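Local coordinates for protein ribonucleoside-diphosphate reductase subunit beta (Streptococcus sanguinis, PDB 4N83) that probably serves as the metal-cofactor subunit of a class Ib ribonucleotide reductase, which makes deoxyribonucleotides for DNA synthesis, and here holds two manganese ions, at residues D15-D18 with K19-W22; E230-E233 with G234-S238; L253-N256 with A257-L261. All blocks are in the same frame, centred on the assembly; numbering follows the deposited sequence.

Contact 1: D15-D18 with K19-W22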
loop_
_atom_site.group_PDB
_atom_site.type_symbol
_atom_site.label_atom_id
_atom_site.label_comp_id
_atom_site.label_asym_id
_atom_site.label_seq_id
_atom_site.Cartn_x
_atom_site.Cartn_y
_atom_site.Cartn_z
ATOM N N ASP A 15 -7.792 -18.818 -2.685
ATOM C CA ASP A 15 -6.504 -19.415 -2.329
ATOM C C ASP A 15 -6.184 -19.134 -0.858
ATOM O O ASP A 15 -6.039 -17.978 -0.455
ATOM C CB ASP A 15 -5.400 -18.853 -3.231
ATOM C CG ASP A 15 -4.126 -19.684 -3.198
ATOM O OD1 ASP A 15 -3.991 -20.575 -2.329
ATOM O OD2 ASP A 15 -3.251 -19.440 -4.056
ATOM N N VAL A 16 -6.060 -20.201 -0.070
ATOM C CA VAL A 16 -5.859 -20.096 1.384
ATOM C C VAL A 16 -4.571 -19.384 1.823
ATOM O O VAL A 16 -4.479 -18.923 2.963
ATOM C CB VAL A 16 -5.910 -21.485 2.069
ATOM C CG1 VAL A 16 -7.315 -22.062 1.993
ATOM C CG2 VAL A 16 -4.898 -22.446 1.454
ATOM N N ILE A 17 -3.578 -19.306 0.938
ATOM C CA ILE A 17 -2.318 -18.619 1.251
ATOM C C ILE A 17 -2.475 -17.092 1.187
ATOM O O ILE A 17 -1.661 -16.358 1.751
ATOM C CB ILE A 17 -1.156 -19.136 0.363
ATOM C CG1 ILE A 17 -0.789 -20.559 0.802
ATOM C CG2 ILE A 17 0.067 -18.226 0.452
ATOM C CD1 ILE A 17 0.318 -21.215 0.007
ATOM N N ASP A 18 -3.528 -16.615 0.525
ATOM C CA ASP A 18 -3.858 -15.188 0.544
ATOM C C ASP A 18 -4.169 -14.752 1.974
ATOM O O ASP A 18 -3.664 -13.728 2.443
ATOM C CB ASP A 18 -5.059 -14.881 -0.357
ATOM C CG ASP A 18 -4.813 -15.226 -1.818
ATOM O OD1 ASP A 18 -3.644 -15.191 -2.264
ATOM O OD2 ASP A 18 -5.803 -15.521 -2.523
ATOM N N LYS A 19 -5.012 -15.535 2.650
ATOM C CA LYS A 19 -5.318 -15.337 4.070
ATOM C C LYS A 19 -4.050 -15.165 4.898
ATOM O O LYS A 19 -3.857 -14.135 5.545
ATOM C CB LYS A 19 -6.097 -16.533 4.634
ATOM C CG LYS A 19 -7.608 -16.439 4.526
ATOM C CD LYS A 19 -8.262 -17.607 5.251
ATOM C CE LYS A 19 -9.650 -17.268 5.772
ATOM N NZ LYS A 19 -10.000 -18.105 6.953
ATOM N N SER A 20 -3.192 -16.181 4.861
ATOM C CA SER A 20 -2.018 -16.241 5.727
ATOM C C SER A 20 -0.970 -15.178 5.399
ATOM O O SER A 20 -0.341 -14.631 6.305
ATOM C CB SER A 20 -1.383 -17.634 5.674
ATOM O OG SER A 20 -1.105 -18.023 4.342
ATOM N N THR A 21 -0.785 -14.890 4.114
ATOM C CA THR A 21 0.208 -13.899 3.687
ATOM C C THR A 21 -0.210 -12.484 4.077
ATOM O O THR A 21 0.632 -11.661 4.438
ATOM C CB THR A 21 0.461 -13.952 2.170
ATOM O OG1 THR A 21 0.683 -15.308 1.764
ATOM C CG2 THR A 21 1.680 -13.107 1.807
ATOM N N TRP A 22 -1.508 -12.204 3.991
ATOM C CA TRP A 22 -2.052 -10.938 4.473
ATOM C C TRP A 22 -1.861 -10.826 5.986
ATOM O O TRP A 22 -1.351 -9.819 6.477
ATOM C CB TRP A 22 -3.536 -10.822 4.115
ATOM C CG TRP A 22 -4.209 -9.614 4.695
ATOM C CD1 TRP A 22 -4.822 -9.526 5.910
ATOM C CD2 TRP A 22 -4.345 -8.325 4.085
ATOM N NE1 TRP A 22 -5.329 -8.264 6.096
ATOM C CE2 TRP A 22 -5.051 -7.507 4.990
ATOM C CE3 TRP A 22 -3.937 -7.781 2.861
ATOM C CZ2 TRP A 22 -5.357 -6.175 4.713
ATOM C CZ3 TRP A 22 -4.243 -6.455 2.586
ATOM C CH2 TRP A 22 -4.947 -5.669 3.508
#
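Thr-21 and Ser-20 both turn their hydroxyls back on the carbonyl of Ile-17, in the first turns of helix 16-27. Thr-21 OG1 lies 2.6 Å from Ile-17 O and donates to it, while the backbone amide Thr-21 N donates to the same oxygen at 2.9 Å, the ordinary i to i+4 bond of the helix. Ser-20 OG adds a third, longer bond to Ile-17 O at 3.1 Å, coming from above the carbonyl plane with a C=O...OG angle of 100°, so three donors share one backbone oxygen, the serine the least well directed. The torsions explain this: Thr-21 OG1 stands beside its own backbone N (chi1 -48°), facing the preceding turn, and Ser-20 OG sits between its N and carbonyl carbon (chi1 54°). The side chains of Ile-17 and Thr-21 cross at a slant, Ile-17 CG2 resting 3.3 Å from Thr-21 OG1. One residue further on, Trp-22 N bonds to Asp-18 O, and Lys-19 CB packs 3.3 Å from Val-16 O. The carboxylate of Asp-18 turns away to Tyr-197 and Thr-83, and that of Asp-15 forms a salt bridge with Lys-201. Helix 16-27 lies on helix 178-206, through Ile-17 and Thr-21 on Tyr-197, and on helix 84-111, where Thr-21 meets Val-89 and Trp-22 meets Ala-88.

Contact 2: E230-E233 with G234-S238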
loop_
_atom_site.group_PDB
_atom_site.type_symbol
_atom_site.label_atom_id
_atom_site.label_comp_id
_atom_site.label_asym_id
_atom_site.label_seq_id
_atom_site.Cartn_x
_atom_site.Cartn_y
_atom_site.Cartn_z
ATOM N N GLU A 230 27.146 -11.443 -12.456
ATOM C CA GLU A 230 28.396 -10.906 -13.001
ATOM C C GLU A 230 28.508 -9.400 -12.753
ATOM O O GLU A 230 29.574 -8.907 -12.384
ATOM C CB GLU A 230 28.504 -11.211 -14.499
ATOM C CG GLU A 230 29.909 -11.062 -15.064
ATOM C CD GLU A 230 30.049 -11.636 -16.463
ATOM O OE1 GLU A 230 29.051 -11.644 -17.215
ATOM O OE2 GLU A 230 31.163 -12.078 -16.814
ATOM N N ASN A 231 27.406 -8.680 -12.952
ATOM C CA ASN A 231 27.347 -7.246 -12.642
ATOM C C ASN A 231 27.455 -6.956 -11.143
ATOM O O ASN A 231 27.983 -5.915 -10.750
ATOM C CB ASN A 231 26.065 -6.613 -13.203
ATOM C CG ASN A 231 26.237 -6.107 -14.625
ATOM O OD1 ASN A 231 27.018 -5.189 -14.874
ATOM N ND2 ASN A 231 25.503 -6.699 -15.563
ATOM N N GLU A 232 26.955 -7.873 -10.315
ATOM C CA GLU A 232 27.029 -7.723 -8.859
ATOM C C GLU A 232 28.461 -7.911 -8.363
ATOM O O GLU A 232 28.877 -7.264 -7.401
ATOM C CB GLU A 232 26.096 -8.713 -8.153
ATOM C CG GLU A 232 25.674 -8.285 -6.753
ATOM C CD GLU A 232 24.724 -7.096 -6.751
ATOM O OE1 GLU A 232 23.939 -6.943 -7.712
ATOM O OE2 GLU A 232 24.759 -6.312 -5.779
ATOM N N GLU A 233 29.207 -8.797 -9.020
ATOM C CA GLU A 233 30.630 -8.982 -8.726
ATOM C C GLU A 233 31.447 -7.723 -9.052
ATOM O O GLU A 233 32.498 -7.491 -8.452
ATOM C CB GLU A 233 31.187 -10.196 -9.481
ATOM C CG GLU A 233 30.761 -11.535 -8.892
ATOM C CD GLU A 233 31.174 -12.721 -9.746
ATOM O OE1 GLU A 233 30.871 -12.725 -10.958
ATOM O OE2 GLU A 233 31.792 -13.660 -9.201
ATOM N N GLY A 234 30.961 -6.924 -10.000
ATOM C CA GLY A 234 31.552 -5.620 -10.299
ATOM C C GLY A 234 31.242 -4.589 -9.227
ATOM O O GLY A 234 32.113 -3.811 -8.836
ATOM N N TYR A 235 29.996 -4.584 -8.756
ATOM C CA TYR A 235 29.558 -3.677 -7.690
ATOM C C TYR A 235 30.161 -4.061 -6.336
ATOM O O TYR A 235 30.450 -3.192 -5.512
ATOM C CB TYR A 235 28.025 -3.661 -7.604
ATOM C CG TYR A 235 27.461 -2.719 -6.557
ATOM C CD1 TYR A 235 27.406 -1.346 -6.783
ATOM C CD2 TYR A 235 26.975 -3.203 -5.346
ATOM C CE1 TYR A 235 26.889 -0.483 -5.830
ATOM C CE2 TYR A 235 26.455 -2.348 -4.387
ATOM C CZ TYR A 235 26.414 -0.989 -4.634
ATOM O OH TYR A 235 25.898 -0.137 -3.683
ATOM N N THR A 236 30.343 -5.360 -6.112
ATOM C CA THR A 236 30.966 -5.860 -4.885
ATOM C C THR A 236 32.426 -5.412 -4.809
ATOM O O THR A 236 32.861 -4.868 -3.794
ATOM C CB THR A 236 30.900 -7.401 -4.805
ATOM O OG1 THR A 236 29.540 -7.834 -4.928
ATOM C CG2 THR A 236 31.466 -7.906 -3.484
ATOM N N GLU A 237 33.169 -5.641 -5.890
ATOM C CA GLU A 237 34.568 -5.213 -5.980
ATOM C C GLU A 237 34.709 -3.687 -5.980
ATOM O O GLU A 237 35.738 -3.157 -5.557
ATOM C CB GLU A 237 35.235 -5.811 -7.226
ATOM C CG GLU A 237 35.481 -7.310 -7.123
ATOM C CD GLU A 237 35.994 -7.923 -8.413
ATOM O OE1 GLU A 237 36.884 -7.322 -9.052
ATOM O OE2 GLU A 237 35.518 -9.019 -8.779
ATOM N N SER A 238 33.674 -2.988 -6.445
ATOM C CA SER A 238 33.648 -1.523 -6.428
ATOM C C SER A 238 33.556 -0.942 -5.011
ATOM O O SER A 238 33.926 0.213 -4.793
ATOM C CB SER A 238 32.483 -1.001 -7.277
ATOM O OG SER A 238 32.392 0.412 -7.222
#
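Two turns near the C-terminal end of helix 211-240, in the helical small-subunit fold of ribonucleotide reductase, bring Glu-232 against Tyr-235 and Thr-236. The hydroxyl of Thr-236 folds back on the helix: OG1 stands beside its own backbone N (chi1 -55°) and donates to Glu-232 O at 2.6 Å. Thr-236 N donates to that same Glu-232 O at 2.7 Å, and the two donors reach it from opposite faces of the carbonyl plane. The amide is the nearer to that plane, whereas the hydroxyl stands 41° out of it. A buried hydroxyl is thereby satisfied within its own helix. Glu-232 and Tyr-235 lie side by side and point the same way, both with CG anti to the backbone N. Glu-232 then bends at its second torsion, which leaves OE2 3.8 Å from Tyr-235 CD2, an oblique approach with carboxylate and ring planes 61° apart. The same OE2 is held by a hydrogen bond to Ser-163, and the Tyr-235 ring makes a cation-pi contact with Lys-133. On the more open side Glu-237 N bonds to Glu-233 O at 3.2 Å, and Glu-237 CG lies 3.3 Å from that oxygen; the carboxylate of Glu-237 goes on to a salt bridge with Lys-250. Gly-234 N makes two weak bonds, to Glu-230 O and Asn-231 O, while Tyr-235 N closes a regular turn on Asn-231 O. Helix 246-263 covers one flank, with Val-249 against Thr-236 and Thr-246 against Glu-237, and helix 128-143 covers Tyr-235 through Tyr-129 and Leu-130.

Contact 3: L253-N256 with A257-L261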
loop_
_atom_site.group_PDB
_atom_site.type_symbol
_atom_site.label_atom_id
_atom_site.label_comp_id
_atom_site.label_asym_id
_atom_site.label_seq_id
_atom_site.Cartn_x
_atom_site.Cartn_y
_atom_site.Cartn_z
ATOM N N LEU A 253 26.504 -13.891 -1.693
ATOM C CA LEU A 253 25.661 -13.727 -2.884
ATOM C C LEU A 253 25.276 -15.063 -3.519
ATOM O O LEU A 253 24.133 -15.246 -3.942
ATOM C CB LEU A 253 26.358 -12.841 -3.926
ATOM C CG LEU A 253 26.249 -11.331 -3.700
ATOM C CD1 LEU A 253 27.252 -10.582 -4.567
ATOM C CD2 LEU A 253 24.830 -10.849 -3.972
ATOM N N ARG A 254 26.232 -15.984 -3.597
ATOM C CA ARG A 254 25.973 -17.328 -4.115
ATOM C C ARG A 254 25.017 -18.106 -3.208
ATOM O O ARG A 254 24.216 -18.911 -3.684
ATOM C CB ARG A 254 27.283 -18.107 -4.279
ATOM C CG ARG A 254 28.144 -17.637 -5.442
ATOM C CD ARG A 254 29.401 -18.485 -5.586
ATOM N NE ARG A 254 30.406 -18.158 -4.573
ATOM C CZ ARG A 254 31.384 -17.260 -4.714
ATOM N NH1 ARG A 254 31.526 -16.562 -5.837
ATOM N NH2 ARG A 254 32.234 -17.057 -3.712
ATOM N N TYR A 255 25.108 -17.851 -1.903
ATOM C CA TYR A 255 24.267 -18.520 -0.910
ATOM C C TYR A 255 22.797 -18.116 -1.041
ATOM O O TYR A 255 21.920 -18.975 -1.136
ATOM C CB TYR A 255 24.782 -18.217 0.505
ATOM C CG TYR A 255 23.868 -18.674 1.622
ATOM C CD1 TYR A 255 23.504 -20.012 1.747
ATOM C CD2 TYR A 255 23.375 -17.769 2.559
ATOM C CE1 TYR A 255 22.670 -20.435 2.769
ATOM C CE2 TYR A 255 22.541 -18.182 3.585
ATOM C CZ TYR A 255 22.191 -19.516 3.686
ATOM O OH TYR A 255 21.363 -19.929 4.701
ATOM N N ASN A 256 22.539 -16.810 -1.052
ATOM C CA ASN A 256 21.171 -16.290 -1.151
ATOM C C ASN A 256 20.545 -16.430 -2.540
ATOM O O ASN A 256 19.325 -16.327 -2.682
ATOM C CB ASN A 256 21.123 -14.825 -0.707
ATOM C CG ASN A 256 21.245 -14.669 0.797
ATOM O OD1 ASN A 256 20.504 -15.295 1.556
ATOM N ND2 ASN A 256 22.171 -13.828 1.236
ATOM N N ALA A 257 21.373 -16.658 -3.559
ATOM C CA ALA A 257 20.883 -16.943 -4.909
ATOM C C ALA A 257 20.064 -18.232 -4.930
ATOM O O ALA A 257 19.101 -18.354 -5.688
ATOM C CB ALA A 257 22.047 -17.043 -5.886
ATOM N N ASN A 258 20.454 -19.183 -4.084
ATOM C CA ASN A 258 19.757 -20.462 -3.963
ATOM C C ASN A 258 18.384 -20.320 -3.308
ATOM O O ASN A 258 17.454 -21.057 -3.641
ATOM C CB ASN A 258 20.613 -21.451 -3.167
ATOM C CG ASN A 258 21.979 -21.680 -3.796
ATOM O OD1 ASN A 258 22.120 -21.672 -5.020
ATOM N ND2 ASN A 258 22.992 -21.885 -2.958
ATOM N N LYS A 259 18.265 -19.378 -2.373
ATOM C CA LYS A 259 16.987 -19.096 -1.716
ATOM C C LYS A 259 15.997 -18.448 -2.683
ATOM O O LYS A 259 14.800 -18.735 -2.635
ATOM C CB LYS A 259 17.193 -18.202 -0.490
ATOM C CG LYS A 259 17.944 -18.888 0.640
ATOM C CD LYS A 259 18.048 -18.003 1.871
ATOM C CE LYS A 259 18.688 -18.753 3.028
ATOM N NZ LYS A 259 18.964 -17.868 4.193
ATOM N N ALA A 260 16.503 -17.577 -3.555
ATOM C CA ALA A 260 15.696 -16.989 -4.626
ATOM C C ALA A 260 15.217 -18.075 -5.590
ATOM O O ALA A 260 14.079 -18.041 -6.062
ATOM C CB ALA A 260 16.495 -15.933 -5.374
ATOM N N LEU A 261 16.099 -19.032 -5.875
ATOM C CA LEU A 261 15.746 -20.210 -6.667
ATOM C C LEU A 261 14.719 -21.077 -5.938
ATOM O O LEU A 261 13.750 -21.539 -6.542
ATOM C CB LEU A 261 16.995 -21.047 -6.979
ATOM C CG LEU A 261 17.920 -20.512 -8.077
ATOM C CD1 LEU A 261 19.352 -20.994 -7.880
ATOM C CD2 LEU A 261 17.402 -20.912 -9.451
#
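Leu-253 O accepts the amide of Ala-257 at 3.1 Å, and Ala-257 CB lies 3.4 Å from the same Leu-253 O. At Arg-254 the backbone O faces Asn-258 ND2, but the angle is too poor for a bond; the Asn-258 side chain turns instead to the amide of Phe-270 through OD1, and the guanidinium of Arg-254 leaves the helix for Asp-272 and Tyr-229. Tyr-255 carries the main side-chain meeting, and its O accepts Asn-258 N at 3.3 Å. With CG anti to the backbone N (chi1 171°), its ring slants across the extended chain of Lys-259, Lys-259 CE lying 3.6 Å from Tyr-255 CZ. Lys-259 NZ meets the ring obliquely and makes a weak hydrogen bond to Tyr-255 OH at 3.2 Å. The Asn-256 side chain also crosses Lys-259 at a slant, OD1 3.7 Å from Lys-259 CD, while Asn-256 O takes a straight bond from Ala-260 N (N-H...O 160°) and a weak one from Lys-259 N. The small Ala-257 and Ala-260 both lie against Phe-159 of helix 148-160. Here i+4 and i+3 bonds mix within a buried part of helix 246-263, in the ferritin-like small-subunit fold.

The three contacts follow one another along the chain, each within a single helix. Contacts 1 and 2 lie on opposite sides of the chain's centre, with their own centres 37 Å apart. Contacts 2 and 3 touch, because helices 211-240 and 246-263 pack together: Leu-253 CD1 lies 3.5 Å from Glu-232 CG and 3.6 Å from Thr-236 OG1. Contact 1 stays apart from contact 3, the nearest atoms being about 15 Å away. None of the three supplies a metal ligand: side chains stand about 10 Å (Thr-21), 14 Å (Glu-232) and 12 Å (Ala-260) from a manganese ion. The Thr-21 side chain is about 6 Å from that of His-194, a manganese ligand.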